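Local coordinates for protein nicotinate phosphoribosyltransferase (Porphyromonas gingivalis, PDB 2IM5) that probably catalyses the ATP-driven transfer of a phosphoribosyl group from phosphoribosyl diphosphate to nicotinate, giving nicotinate ribonucleotide for NAD biosynthesis, at residues F261-K264 / H265-F269; E380-L383 / L384-T388. One frame throughout, in Å; residues are numbered along the deposited sequence.

Interaction 1: residues F261-K264 / H265-F269; sequences FSKK and HAMLF
S262 and H265 meet at the N-cap of the short helix 263-268, where the serine hydroxyl takes up a backbone N-H that the first turn leaves without a helical acceptor. OG accepts from H265 N at 3.2 Å in a nearly straight bond (166°). Serine suits the place because its short side chain ends in a hydroxyl that can accept: with chi1 at 76°, OG stands between the serine's own N and C and faces the helix start. OG also sits over one face of the H265 imidazole. The serine carbonyl closes the same first turn, S262 O accepting from A266 N at 2.9 Å.

The buried side is built on F261. Its ring, swung opposite to its own N (chi1 -161°), lies under the first turn and takes A266 CB over one face, a CH-pi contact of 4.0 Å from CB to the ring centroid; the small alanine lets the aromatic come close. M233 of helix 228-240 and Y290 of helix 279-292 close around F261, while H265 NE2 is hydrogen-bonded to E234.

The outer side faces solvent and carries long, flexible chains. K263 and M267, one turn apart, lay their aliphatic parts across each other, and K263 NZ reaches on to the carbonyl of L293. K264 runs alongside the imidazole of H265, its NZ making a weak hydrogen bond to Y230 OH. Beside the cap, a single water accepts from S262 N at 2.8 Å and is also hydrogen-bonded to S262 OG.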
loop_
_atom_site.group_PDB
_atom_site.type_symbol
_atom_site.label_atom_id
_atom_site.label_comp_id
_atom_site.label_asym_id
_atom_site.label_seq_id
_atom_site.Cartn_x
_atom_site.Cartn_y
_atom_site.Cartn_z
ATOM N N PHE A 261 -3.145 7.073 21.481
ATOM C CA PHE A 261 -2.081 7.844 20.836
ATOM C C PHE A 261 -1.308 8.617 21.905
ATOM O O PHE A 261 -1.853 9.501 22.554
ATOM C CB PHE A 261 -2.711 8.803 19.819
ATOM C CG PHE A 261 -1.756 9.331 18.788
ATOM C CD1 PHE A 261 -0.607 8.632 18.452
ATOM C CD2 PHE A 261 -2.058 10.500 18.089
ATOM C CE1 PHE A 261 0.229 9.081 17.436
ATOM C CE2 PHE A 261 -1.228 10.955 17.071
ATOM C CZ PHE A 261 -0.084 10.245 16.742
ATOM N N SER A 262 -0.039 8.278 22.090
ATOM C CA SER A 262 0.766 8.941 23.111
ATOM C C SER A 262 1.284 10.296 22.652
ATOM O O SER A 262 1.471 10.533 21.462
ATOM C CB SER A 262 1.953 8.062 23.511
ATOM O OG SER A 262 2.961 8.090 22.509
ATOM N N LYS A 263 1.519 11.183 23.608
ATOM C CA LYS A 263 2.026 12.515 23.307
ATOM C C LYS A 263 3.349 12.434 22.545
ATOM O O LYS A 263 3.580 13.190 21.605
ATOM C CB LYS A 263 2.229 13.305 24.602
ATOM C CG LYS A 263 2.615 14.756 24.377
ATOM C CD LYS A 263 2.693 15.520 25.687
ATOM C CE LYS A 263 3.154 16.958 25.457
ATOM N NZ LYS A 263 2.198 17.742 24.622
ATOM N N LYS A 264 4.213 11.514 22.963
ATOM C CA LYS A 264 5.511 11.327 22.322
ATOM C C LYS A 264 5.380 11.029 20.827
ATOM O O LYS A 264 6.045 11.654 19.992
ATOM C CB LYS A 264 6.263 10.189 23.006
ATOM C CG LYS A 264 7.625 9.911 22.423
ATOM C CD LYS A 264 8.359 8.826 23.218
ATOM C CE LYS A 264 7.617 7.502 23.193
ATOM N NZ LYS A 264 8.308 6.480 24.039
ATOM N N HIS A 265 4.524 10.070 20.493
ATOM C CA HIS A 265 4.311 9.707 19.101
ATOM C C HIS A 265 3.586 10.811 18.332
ATOM O O HIS A 265 3.902 11.078 17.173
ATOM C CB HIS A 265 3.537 8.391 19.028
ATOM C CG HIS A 265 4.346 7.207 19.455
ATOM N ND1 HIS A 265 3.777 6.011 19.833
ATOM C CD2 HIS A 265 5.685 7.041 19.572
ATOM C CE1 HIS A 265 4.732 5.160 20.168
ATOM N NE2 HIS A 265 5.899 5.762 20.018
ATOM N N ALA A 266 2.618 11.449 18.978
ATOM C CA ALA A 266 1.886 12.528 18.335
ATOM C C ALA A 266 2.858 13.655 17.961
ATOM O O ALA A 266 2.734 14.267 16.905
ATOM C CB ALA A 266 0.798 13.058 19.263
ATOM N N MET A 267 3.828 13.913 18.832
ATOM C CA MET A 267 4.810 14.969 18.588
ATOM C C MET A 267 5.852 14.580 17.547
ATOM O O MET A 267 6.251 15.400 16.719
ATOM C CB MET A 267 5.527 15.340 19.887
ATOM C CG MET A 267 4.646 16.038 20.923
ATOM S SD MET A 267 5.584 16.356 22.416
ATOM C CE MET A 267 5.621 14.809 23.080
ATOM N N LEU A 268 6.285 13.322 17.585
ATOM C CA LEU A 268 7.298 12.833 16.657
ATOM C C LEU A 268 6.819 12.604 15.218
ATOM O O LEU A 268 7.481 13.028 14.269
ATOM C CB LEU A 268 7.914 11.545 17.208
ATOM C CG LEU A 268 8.977 10.833 16.373
ATOM C CD1 LEU A 268 10.095 11.792 16.003
ATOM C CD2 LEU A 268 9.530 9.670 17.181
ATOM N N PHE A 269 5.693 11.914 15.042
ATOM C CA PHE A 269 5.172 11.675 13.696
ATOM C C PHE A 269 4.648 12.990 13.137
ATOM O O PHE A 269 4.009 13.768 13.847
ATOM C CB PHE A 269 4.067 10.624 13.739
ATOM C CG PHE A 269 4.584 9.230 13.932
ATOM C CD1 PHE A 269 4.916 8.444 12.837
ATOM C CD2 PHE A 269 4.798 8.722 15.209
ATOM C CE1 PHE A 269 5.463 7.160 13.010
ATOM C CE2 PHE A 269 5.342 7.451 15.396
ATOM C CZ PHE A 269 5.677 6.665 14.295
HETATM O O HOH W 1 1.513 6.387 20.765
#

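Interaction 2: residues E380-L383 / L384-T388; sequences EEIL and LAMNT
Helix 379-389, the last helix of the modelled chain, supplies this contact, and regular i to i+4 bonding joins its two halves. A385 N donates to E381 O at 2.9 Å and N387 N to L383 O at 2.8 Å, the latter nearly straight at 171°.

Side chains meet at the same spacing or one residue less. E381 bends at chi2 (59°), which turns its carboxylate toward L384, so that OE2 lies 3.5 Å from CD2 of the leucine; the methyl touches the acid, whose OE2 is hydrogen-bonded to Y225 OH. On another flank I382 and M386 run side by side, CG2 of the isoleucine 4.2 Å from SD of the methionine, a loose apolar contact that a branched and a flexible chain can share. L383 and N387 cross on the exposed flank, where the modelled approach of CD2 to ND2 is too short to be trusted in detail. T388 then doubles the load on L384 O: OG1 donates at 2.6 Å from one face of the carbonyl plane, and T388 N arrives from the other.

A385, whose small side chain allows close approach, meets Y225 in the loop between helices 213-223 and 228-240, while M386 touches H375 and I391 in the flanking loops.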
loop_
_atom_site.group_PDB
_atom_site.type_symbol
_atom_site.label_atom_id
_atom_site.label_comp_id
_atom_site.label_asym_id
_atom_site.label_seq_id
_atom_site.Cartn_x
_atom_site.Cartn_y
_atom_site.Cartn_z
ATOM N N GLU A 380 -13.508 -15.583 13.849
ATOM C CA GLU A 380 -13.253 -15.841 15.261
ATOM C C GLU A 380 -12.257 -14.809 15.803
ATOM O O GLU A 380 -12.437 -14.274 16.897
ATOM C CB GLU A 380 -12.676 -17.253 15.431
ATOM C CG GLU A 380 -12.529 -17.725 16.879
ATOM C CD GLU A 380 -13.853 -18.164 17.503
ATOM O OE1 GLU A 380 -13.824 -18.694 18.646
ATOM O OE2 GLU A 380 -14.917 -17.981 16.853
ATOM N N GLU A 381 -11.212 -14.529 15.025
ATOM C CA GLU A 381 -10.182 -13.584 15.434
ATOM C C GLU A 381 -10.713 -12.157 15.469
ATOM O O GLU A 381 -10.341 -11.370 16.337
ATOM C CB GLU A 381 -8.979 -13.679 14.495
ATOM C CG GLU A 381 -7.720 -12.982 15.007
ATOM C CD GLU A 381 -7.246 -13.524 16.347
ATOM O OE1 GLU A 381 -7.280 -14.757 16.535
ATOM O OE2 GLU A 381 -6.828 -12.722 17.211
ATOM N N ILE A 382 -11.584 -11.819 14.523
ATOM C CA ILE A 382 -12.163 -10.480 14.474
ATOM C C ILE A 382 -12.954 -10.193 15.749
ATOM O O ILE A 382 -12.856 -9.104 16.325
ATOM C CB ILE A 382 -13.106 -10.316 13.264
ATOM C CG1 ILE A 382 -12.296 -10.312 11.967
ATOM C CG2 ILE A 382 -13.903 -9.019 13.394
ATOM C CD1 ILE A 382 -13.147 -10.323 10.710
ATOM N N LEU A 383 -13.741 -11.173 16.178
ATOM C CA LEU A 383 -14.538 -11.055 17.393
ATOM C C LEU A 383 -13.608 -10.825 18.589
ATOM O O LEU A 383 -13.867 -9.962 19.428
ATOM C CB LEU A 383 -15.339 -12.344 17.619
ATOM C CG LEU A 383 -16.797 -12.205 18.067
ATOM C CD1 LEU A 383 -17.366 -13.592 18.371
ATOM C CD2 LEU A 383 -16.889 -11.307 19.296
ATOM N N LEU A 384 -12.536 -11.610 18.660
ATOM C CA LEU A 384 -11.578 -11.502 19.747
ATOM C C LEU A 384 -10.978 -10.095 19.785
ATOM O O LEU A 384 -10.836 -9.511 20.851
ATOM C CB LEU A 384 -10.463 -12.547 19.583
ATOM C CG LEU A 384 -9.409 -12.574 20.692
ATOM C CD1 LEU A 384 -10.053 -13.040 21.979
ATOM C CD2 LEU A 384 -8.272 -13.512 20.309
ATOM N N ALA A 385 -10.642 -9.548 18.620
ATOM C CA ALA A 385 -10.058 -8.211 18.558
ATOM C C ALA A 385 -11.051 -7.183 19.086
ATOM O O ALA A 385 -10.700 -6.338 19.913
ATOM C CB ALA A 385 -9.661 -7.873 17.132
ATOM N N MET A 386 -12.291 -7.258 18.611
ATOM C CA MET A 386 -13.320 -6.332 19.062
ATOM C C MET A 386 -13.536 -6.449 20.573
ATOM O O MET A 386 -13.572 -5.436 21.271
ATOM C CB MET A 386 -14.636 -6.580 18.316
ATOM C CG MET A 386 -14.543 -6.269 16.826
ATOM S SD MET A 386 -16.085 -6.459 15.880
ATOM C CE MET A 386 -16.710 -4.868 15.935
ATOM N N ASN A 387 -13.675 -7.669 21.081
ATOM C CA ASN A 387 -13.876 -7.855 22.517
ATOM C C ASN A 387 -12.668 -7.337 23.300
ATOM O O ASN A 387 -12.817 -6.696 24.332
ATOM C CB ASN A 387 -14.117 -9.336 22.852
ATOM C CG ASN A 387 -15.438 -9.853 22.294
ATOM O OD1 ASN A 387 -16.426 -9.120 22.256
ATOM N ND2 ASN A 387 -15.466 -11.118 21.876
ATOM N N THR A 388 -11.470 -7.605 22.796
ATOM C CA THR A 388 -10.250 -7.171 23.465
ATOM C C THR A 388 -10.163 -5.651 23.538
ATOM O O THR A 388 -9.737 -5.087 24.540
ATOM C CB THR A 388 -8.994 -7.693 22.725
ATOM O OG1 THR A 388 -9.012 -9.128 22.703
ATOM C CG2 THR A 388 -7.719 -7.205 23.419
#

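Interaction 1 precedes interaction 2 along the chain, and the two do not touch: their centres lie 27 Å apart and their nearest atoms about 14 Å. Each belongs to its own helix, 263-268 or 379-389. The earlier helix leads into strand 271-274 of the parallel sheet, within the family region classed with TIM barrels; the later one follows the last strand of the antiparallel sheet, 363-364. A connection runs through neighbouring parts of the chain, since helix 228-240 packs on 261-269 and Y225, shortly before it, meets 380-388. Their centres lie about 23 and 24 Å from the chain's centre, yet interaction 1 is partly buried while interaction 2 is a surface contact.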